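Local coordinates for protein ribose transcriptional regulator (Enterococcus faecium DO, PDB 4RK1) that binds ribose in its sugar-binding domain and probably acts as a DNA-binding repressor of the LacI family, at residues B[36-41]-B[63-68]. Residues are numbered along the deposited sequence; the frame is centred on the assembly and turned at random. Where two conformers were deposited one is given.
Sequences QNFVTI and GVDGFI
Ile-41 and Val-64 meet through single methyl groups, and this apolar touch is reached step by step along the isoleucine. CB of Ile-41, 6.4 Å from CG2 of Val-64, touches nothing of segment 63-68, and the branch methyl CG2 of Ile-41 takes no part either. With chi1 at 67°, CG1 of Ile-41 is turned to 5.1 Å from Val-64 CG2, still short of contact. The chain then runs on extended (chi2 178°), which carries CD1 of Ile-41 to within 4.0 Å of Val-64 CG2.

A second pair sits where the loops lead into the strands. CE2 of Phe-38 lies 3.9 Å from OD2 of Asp-65, an edge-on approach to the C-H at CE2, with the carboxylate plane 20° from the ring plane. Asp-65 was deposited in two conformers, so this approach is doubtful. Lys-8 makes a cation-pi contact with the same ring.

No hydrogen bond joins the two segments, because strand 9-14 runs between them: Val-39 and Ile-41 form backbone hydrogen bonds with Ile-10, and Asp-65 with Thr-9. The contact is thus a side-chain touch at one end of two strands separated by a third, the 2-1-3 order characteristic of the parallel sheet in the Rossmann-like N-terminal subdomain of LacI-family and periplasmic sugar-binding proteins.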
# COMPACT_ATOMS: atom_id res chain seq x y z
N GLN B 36 24.18 -3.12 -1.93
CA GLN B 36 25.22 -2.66 -2.86
C GLN B 36 25.27 -1.14 -2.96
O GLN B 36 25.79 -0.59 -3.93
CB GLN B 36 25.00 -3.27 -4.25
CG GLN B 36 24.84 -4.79 -4.24
CD GLN B 36 26.03 -5.50 -3.62
OE1 GLN B 36 27.18 -5.15 -3.87
NE2 GLN B 36 25.76 -6.52 -2.81
N ASN B 37 24.73 -0.47 -1.95
CA ASN B 37 24.72 1.00 -1.87
C ASN B 37 24.04 1.68 -3.06
O ASN B 37 24.41 2.78 -3.45
CB ASN B 37 26.15 1.53 -1.69
CG ASN B 37 26.79 1.03 -0.41
OD1 ASN B 37 26.26 1.23 0.68
ND2 ASN B 37 27.94 0.37 -0.54
N PHE B 38 23.05 1.01 -3.64
CA PHE B 38 22.21 1.66 -4.64
C PHE B 38 21.03 2.33 -3.96
O PHE B 38 20.51 1.82 -2.97
CB PHE B 38 21.72 0.65 -5.68
CG PHE B 38 22.72 0.33 -6.75
CD1 PHE B 38 23.67 -0.66 -6.55
CD2 PHE B 38 22.73 1.03 -7.95
CE1 PHE B 38 24.60 -0.96 -7.53
CE2 PHE B 38 23.66 0.73 -8.93
CZ PHE B 38 24.59 -0.27 -8.72
N VAL B 39 20.62 3.47 -4.50
CA VAL B 39 19.40 4.14 -4.10
C VAL B 39 18.29 3.64 -5.02
O VAL B 39 18.45 3.64 -6.24
CB VAL B 39 19.55 5.68 -4.23
CG1 VAL B 39 18.23 6.40 -3.97
CG2 VAL B 39 20.63 6.19 -3.29
N THR B 40 17.17 3.22 -4.44
CA THR B 40 16.02 2.78 -5.21
C THR B 40 14.98 3.89 -5.24
O THR B 40 14.57 4.40 -4.19
CB THR B 40 15.39 1.50 -4.62
OG1 THR B 40 16.42 0.55 -4.35
CG2 THR B 40 14.38 0.90 -5.58
N ILE B 41 14.55 4.26 -6.44
CA ILE B 41 13.48 5.23 -6.60
C ILE B 41 12.34 4.58 -7.35
O ILE B 41 12.55 3.70 -8.19
CB ILE B 41 13.92 6.52 -7.32
CG1 ILE B 41 14.30 6.27 -8.79
CG2 ILE B 41 15.07 7.18 -6.57
CD1 ILE B 41 14.69 7.53 -9.52
N GLY B 63 20.43 10.65 -15.09
CA GLY B 63 21.53 9.73 -14.85
C GLY B 63 21.16 8.46 -14.09
O GLY B 63 22.02 7.83 -13.50
N VAL B 64 19.88 8.09 -14.10
CA VAL B 64 19.46 6.84 -13.47
C VAL B 64 20.19 5.68 -14.18
O VAL B 64 20.20 5.60 -15.40
CB VAL B 64 17.93 6.69 -13.47
CG1 VAL B 64 17.51 5.32 -12.97
CG2 VAL B 64 17.30 7.78 -12.60
N ASP B 65 20.79 4.80 -13.38
CA ASP B 65 21.78 3.82 -13.87
C ASP B 65 21.13 2.60 -14.53
O ASP B 65 21.68 2.03 -15.47
CB ASP B 65 22.65 3.33 -12.70
CG ASP B 65 23.99 2.74 -13.16
OD1 ASP B 65 24.63 3.31 -14.07
OD2 ASP B 65 24.41 1.71 -12.60
N GLY B 66 19.97 2.20 -14.04
CA GLY B 66 19.29 1.02 -14.55
C GLY B 66 17.85 1.07 -14.11
O GLY B 66 17.51 1.83 -13.22
N PHE B 67 17.00 0.27 -14.76
CA PHE B 67 15.57 0.28 -14.50
C PHE B 67 14.97 -1.10 -14.31
O PHE B 67 15.42 -2.07 -14.89
CB PHE B 67 14.82 0.98 -15.64
CG PHE B 67 15.17 2.42 -15.79
CD1 PHE B 67 16.34 2.80 -16.45
CD2 PHE B 67 14.36 3.40 -15.26
CE1 PHE B 67 16.67 4.13 -16.59
CE2 PHE B 67 14.70 4.74 -15.40
CZ PHE B 67 15.85 5.10 -16.07
N ILE B 68 13.93 -1.16 -13.49
CA ILE B 68 13.13 -2.35 -13.33
C ILE B 68 11.71 -1.93 -13.67
O ILE B 68 11.14 -1.06 -13.02
CB ILE B 68 13.22 -2.90 -11.91
CG1 ILE B 68 14.69 -3.25 -11.60
CG2 ILE B 68 12.32 -4.11 -11.76
CD1 ILE B 68 14.96 -3.56 -10.15